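Local coordinates for alkaline phosphatase (Antarctic bacterium, PDB 2W5V), which probably hydrolyses phosphate monoesters, using a metal centre that binds two zinc ions and one magnesium ion, at residues Ala100-Ala105 with Pro138-Ala143; Ser131-Ala136 with Asn172-Arg177. The protein carries 1 engineered substitution. All coordinates share one frame; numbering follows the deposited sequence.

Both contacts show how loops and short helices between the main elements of one alkaline phosphatase fold are held together, and they share a connection: residues 131-136 of contact 2 run directly into residues 138-143 of contact 1, through helix 136-139. Both are buried and neither has a hydrogen bond between its segments, yet their chemistry differs. Contact 1, nearer the centre of the chain, is close packing of methyl groups, a serine hydroxyl and a glycine. Contact 2, farther out, sets two aromatic rings of helix 172-175 against a hydroxyl-rich turn, and its tyrosine is partly exposed. The two meet at Tyr142 OH, 2.7 Å from Ile133 O, a probable hydrogen bond.

Contact 1 (Ala100-Ala105 with Pro138-Ala143); sequences AAIGVA and PASFYA
Ile102 packs against Ala139, Ser140 and Ala143, joining two regions of the alkaline phosphatase fold: the connection between helices 86-93 and 114-120, and the segment 138-143, which begins on helix 136-139. The apolar part is carried by the branched side chain. A chi1 of -60° sets CG1 beside the backbone N and leaves CG2 anti to it; this CG2 methyl lies 4.0 Å from Ala139 CB and within looser reach of Ala143 CB, while Ile102 CD1 extends to 3.6 Å from Ser140 OG. That hydroxyl has its polar partners outside the pair, being hydrogen-bonded to Ala136 O and Thr89 OG1, so its contact with the CD1 methyl is packing alone.

The second kind of contact is steric. Gly103 brings its CA to 3.9 Å from Ala143 O, and a beta carbon built on Gly103 would fall 2.5 Å from that same oxygen, a clash; its positive phi also suits glycine. Gly103 O accepts a hydrogen bond from His144 ND1, and His144 binds magnesium in a structure of this protein, although not in this chain.

Backbone bonds shape the surface that Ile102 meets: Ala139 O, 3.8 Å from Ile102 CG2, accepts hydrogen bonds from both Ala143 N and Tyr142 N.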
loop_
_atom_site.group_PDB
_atom_site.type_symbol
_atom_site.label_atom_id
_atom_site.label_comp_id
_atom_site.label_asym_id
_atom_site.label_seq_id
_atom_site.Cartn_x
_atom_site.Cartn_y
_atom_site.Cartn_z
ATOM N N ALA B 100 -1.067 24.236 3.815
ATOM C CA ALA B 100 -1.731 25.189 4.709
ATOM C C ALA B 100 -3.036 25.757 4.142
ATOM O O ALA B 100 -3.823 26.353 4.870
ATOM C CB ALA B 100 -0.787 26.320 5.146
ATOM N N ALA B 101 -3.276 25.572 2.847
ATOM C CA ALA B 101 -4.515 26.075 2.247
ATOM C C ALA B 101 -5.732 25.329 2.782
ATOM O O ALA B 101 -5.686 24.114 2.956
ATOM C CB ALA B 101 -4.459 25.966 0.723
ATOM N N ILE B 102 -6.824 26.052 3.021
ATOM C CA ILE B 102 -8.076 25.427 3.440
ATOM C C ILE B 102 -9.177 25.782 2.454
ATOM O O ILE B 102 -9.707 26.899 2.488
ATOM C CB ILE B 102 -8.502 25.888 4.852
ATOM C CG1 ILE B 102 -7.431 25.521 5.881
ATOM C CG2 ILE B 102 -9.853 25.269 5.240
ATOM C CD1 ILE B 102 -7.328 24.023 6.169
ATOM N N GLY B 103 -9.510 24.839 1.575
ATOM C CA GLY B 103 -10.569 25.043 0.599
ATOM C C GLY B 103 -10.326 26.237 -0.314
ATOM O O GLY B 103 -11.276 26.870 -0.788
ATOM N N VAL B 104 -9.056 26.560 -0.550
ATOM C CA VAL B 104 -8.699 27.581 -1.536
ATOM C C VAL B 104 -7.661 27.025 -2.519
ATOM O O VAL B 104 -6.895 26.106 -2.192
ATOM C CB VAL B 104 -8.164 28.888 -0.893
ATOM C CG1 VAL B 104 -9.222 29.514 -0.011
ATOM C CG2 VAL B 104 -6.881 28.618 -0.105
ATOM N N ALA B 105 -7.664 27.578 -3.725
ATOM C CA ALA B 105 -6.755 27.163 -4.783
ATOM C C ALA B 105 -5.363 27.745 -4.585
ATOM O O ALA B 105 -5.125 28.520 -3.659
ATOM C CB ALA B 105 -7.313 27.567 -6.152
ATOM N N PRO B 138 -11.227 18.493 8.986
ATOM C CA PRO B 138 -12.653 18.852 8.960
ATOM C C PRO B 138 -12.838 20.206 8.291
ATOM O O PRO B 138 -13.771 20.383 7.520
ATOM C CB PRO B 138 -13.036 18.992 10.448
ATOM C CG PRO B 138 -11.903 18.539 11.231
ATOM C CD PRO B 138 -10.692 18.385 10.352
ATOM N N ALA B 139 -11.952 21.152 8.583
ATOM C CA ALA B 139 -12.128 22.526 8.110
ATOM C C ALA B 139 -12.206 22.582 6.589
ATOM O O ALA B 139 -12.994 23.343 6.021
ATOM C CB ALA B 139 -10.996 23.407 8.600
ATOM N N SER B 140 -11.377 21.779 5.934
ATOM C CA SER B 140 -11.332 21.781 4.481
ATOM C C SER B 140 -12.670 21.397 3.858
ATOM O O SER B 140 -12.902 21.662 2.682
ATOM C CB SER B 140 -10.233 20.844 3.966
ATOM O OG SER B 140 -8.953 21.306 4.359
ATOM N N PHE B 141 -13.552 20.782 4.640
ATOM C CA PHE B 141 -14.850 20.375 4.110
ATOM C C PHE B 141 -15.978 21.406 4.311
ATOM O O PHE B 141 -17.065 21.241 3.766
ATOM C CB PHE B 141 -15.247 18.995 4.649
ATOM C CG PHE B 141 -14.461 17.869 4.027
ATOM C CD1 PHE B 141 -13.172 17.590 4.457
ATOM C CD2 PHE B 141 -14.988 17.128 2.979
ATOM C CE1 PHE B 141 -12.426 16.579 3.872
ATOM C CE2 PHE B 141 -14.242 16.104 2.390
ATOM C CZ PHE B 141 -12.962 15.834 2.837
ATOM N N TYR B 142 -15.730 22.469 5.069
ATOM C CA TYR B 142 -16.781 23.475 5.261
ATOM C C TYR B 142 -16.316 24.931 5.235
ATOM O O TYR B 142 -17.148 25.832 5.187
ATOM C CB TYR B 142 -17.572 23.214 6.547
ATOM C CG TYR B 142 -16.774 23.418 7.821
ATOM C CD1 TYR B 142 -16.626 24.689 8.392
ATOM C CD2 TYR B 142 -16.177 22.343 8.456
ATOM C CE1 TYR B 142 -15.895 24.870 9.569
ATOM C CE2 TYR B 142 -15.455 22.510 9.619
ATOM C CZ TYR B 142 -15.316 23.767 10.176
ATOM O OH TYR B 142 -14.583 23.896 11.335
ATOM N N ALA B 143 -15.007 25.162 5.273
ATOM C CA ALA B 143 -14.480 26.522 5.321
ATOM C C ALA B 143 -13.586 26.863 4.136
ATOM O O ALA B 143 -13.153 25.985 3.395
ATOM C CB ALA B 143 -13.725 26.757 6.622
#

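Contact 2 (Ser131-Ala136 with Asn172-Arg177); sequences SSITDA and NYFTKR. Engineered in segment 131-136: Asp135 (natural residue His).
Tyr173 presents one ring face to Thr134, whose OG1 sits above it, offset toward the rim and 3.5 Å from Tyr173 CD1. The pair joins helix 172-175 to the type I turn Ser132-Asp135, in the loop leading from strand 124-129 of the central sheet into helix 136-139. A chi1 of 61° places Thr134 OG1 between backbone N and carbonyl carbon, where it accepts a 2.7 Å bond from Ser132 OG and is also hydrogen-bonded to Glu151 OE1. Across the contact, Thr134 CG2 lies 3.9 Å from Tyr173 CB and nearly as close to Phe174 CE2.

Phe174 turns an edge to Ile133, its CE2 3.8 Å from Ile133 CG2, and continues into Leu214, Ala155 and Leu187. An alanine in place of Thr134 would probably open a gap beside both rings and leave Ser132 OG and Glu151 without their shared hydroxyl partner.

The Tyr173 carbonyl is gripped almost head-on: Arg177 NH1, also hydrogen-bonded to Glu152 O, donates to Tyr173 O over 2.9 Å, with the oxygen near the guanidinium plane. The engineered Asp135 closes the turn through its backbone N, which bonds to Ser132 O.

The chemistry implies that two aromatic rings packed on aliphatic groups and hydroxyls make the join, without hydrogen bonds between the segments; the Ser132 and Thr134 hydroxyls beside Tyr173 bond within the turn and to Glu151, Tyr173 OH to Glu218.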
loop_
_atom_site.group_PDB
_atom_site.type_symbol
_atom_site.label_atom_id
_atom_site.label_comp_id
_atom_site.label_asym_id
_atom_site.label_seq_id
_atom_site.Cartn_x
_atom_site.Cartn_y
_atom_site.Cartn_z
ATOM N N SER B 131 -10.109 15.534 16.407
ATOM C CA SER B 131 -9.405 16.776 16.694
ATOM C C SER B 131 -10.440 17.859 16.979
ATOM O O SER B 131 -11.636 17.583 17.093
ATOM C CB SER B 131 -8.569 17.202 15.482
ATOM O OG SER B 131 -9.390 17.330 14.325
ATOM N N SER B 132 -9.983 19.098 17.087
ATOM C CA SER B 132 -10.912 20.215 17.061
ATOM C C SER B 132 -11.663 20.166 15.736
ATOM O O SER B 132 -11.116 19.739 14.711
ATOM C CB SER B 132 -10.160 21.539 17.194
ATOM O OG SER B 132 -10.982 22.631 16.819
ATOM N N ILE B 133 -12.908 20.623 15.729
ATOM C CA ILE B 133 -13.649 20.659 14.475
ATOM C C ILE B 133 -13.057 21.700 13.516
ATOM O O ILE B 133 -13.400 21.738 12.329
ATOM C CB ILE B 133 -15.157 20.903 14.703
ATOM C CG1 ILE B 133 -15.960 20.410 13.496
ATOM C CG2 ILE B 133 -15.437 22.363 15.019
ATOM C CD1 ILE B 133 -16.011 18.878 13.387
ATOM N N THR B 134 -12.157 22.532 14.031
ATOM C CA THR B 134 -11.573 23.613 13.235
ATOM C C THR B 134 -10.211 23.205 12.694
ATOM O O THR B 134 -9.542 24.001 12.022
ATOM C CB THR B 134 -11.374 24.891 14.064
ATOM O OG1 THR B 134 -10.468 24.622 15.144
ATOM C CG2 THR B 134 -12.706 25.387 14.623
ATOM N N ASP B 135 -9.790 21.980 13.008
ATOM C CA ASP B 135 -8.509 21.468 12.517
ATOM C C ASP B 135 -8.539 21.294 11.003
ATOM O O ASP B 135 -9.608 21.270 10.392
ATOM C CB ASP B 135 -8.126 20.151 13.207
ATOM C CG ASP B 135 -6.641 19.835 13.074
ATOM O OD1 ASP B 135 -5.829 20.784 13.117
ATOM O OD2 ASP B 135 -6.286 18.641 12.921
ATOM N N ALA B 136 -7.360 21.170 10.398
ATOM C CA ALA B 136 -7.235 21.252 8.946
ATOM C C ALA B 136 -8.163 20.304 8.177
ATOM O O ALA B 136 -8.767 20.700 7.180
ATOM C CB ALA B 136 -5.772 21.033 8.521
ATOM N N ASN B 172 -13.197 25.931 22.364
ATOM C CA ASN B 172 -12.415 27.145 22.551
ATOM C C ASN B 172 -12.539 28.130 21.389
ATOM O O ASN B 172 -12.601 29.342 21.597
ATOM C CB ASN B 172 -10.936 26.809 22.778
ATOM C CG ASN B 172 -10.634 26.422 24.217
ATOM O OD1 ASN B 172 -11.480 26.562 25.102
ATOM N ND2 ASN B 172 -9.418 25.935 24.455
ATOM N N TYR B 173 -12.566 27.614 20.164
ATOM C CA TYR B 173 -12.583 28.477 18.977
ATOM C C TYR B 173 -13.937 29.150 18.747
ATOM O O TYR B 173 -14.065 30.061 17.921
ATOM C CB TYR B 173 -12.106 27.687 17.753
ATOM C CG TYR B 173 -10.735 27.109 18.005
ATOM C CD1 TYR B 173 -10.578 25.799 18.446
ATOM C CD2 TYR B 173 -9.596 27.894 17.864
ATOM C CE1 TYR B 173 -9.320 25.280 18.711
ATOM C CE2 TYR B 173 -8.337 27.383 18.121
ATOM C CZ TYR B 173 -8.205 26.080 18.546
ATOM O OH TYR B 173 -6.953 25.576 18.808
ATOM N N PHE B 174 -14.935 28.717 19.506
ATOM C CA PHE B 174 -16.272 29.298 19.438
ATOM C C PHE B 174 -16.630 30.185 20.642
ATOM O O PHE B 174 -17.414 31.128 20.512
ATOM C CB PHE B 174 -17.317 28.187 19.294
ATOM C CG PHE B 174 -17.238 27.447 17.993
ATOM C CD1 PHE B 174 -18.048 27.802 16.927
ATOM C CD2 PHE B 174 -16.348 26.398 17.831
ATOM C CE1 PHE B 174 -17.975 27.120 15.723
ATOM C CE2 PHE B 174 -16.269 25.713 16.627
ATOM C CZ PHE B 174 -17.085 26.073 15.575
ATOM N N THR B 175 -16.066 29.889 21.808
ATOM C CA THR B 175 -16.501 30.554 23.033
ATOM C C THR B 175 -15.391 31.205 23.854
ATOM O O THR B 175 -15.670 31.862 24.856
ATOM C CB THR B 175 -17.244 29.584 23.959
ATOM O OG1 THR B 175 -16.309 28.652 24.513
ATOM C CG2 THR B 175 -18.327 28.840 23.201
ATOM N N LYS B 176 -14.142 31.003 23.457
ATOM C CA LYS B 176 -13.021 31.612 24.166
ATOM C C LYS B 176 -11.998 32.108 23.161
ATOM O O LYS B 176 -10.865 31.624 23.112
ATOM C CB LYS B 176 -12.402 30.621 25.155
ATOM C CG LYS B 176 -13.388 30.143 26.217
ATOM C CD LYS B 176 -12.767 29.146 27.180
ATOM C CE LYS B 176 -13.821 28.584 28.125
ATOM N NZ LYS B 176 -13.241 27.635 29.118
ATOM N N ARG B 177 -12.423 33.080 22.359
ATOM C CA ARG B 177 -11.647 33.565 21.224
ATOM C C ARG B 177 -10.868 34.823 21.589
ATOM O O ARG B 177 -11.229 35.541 22.524
ATOM C CB ARG B 177 -12.580 33.869 20.051
ATOM C CG ARG B 177 -13.451 32.692 19.613
ATOM C CD ARG B 177 -14.706 33.158 18.874
ATOM N NE ARG B 177 -14.398 34.074 17.778
ATOM C CZ ARG B 177 -14.140 33.698 16.527
ATOM N NH1 ARG B 177 -14.144 32.410 16.192
ATOM N NH2 ARG B 177 -13.872 34.614 15.608
#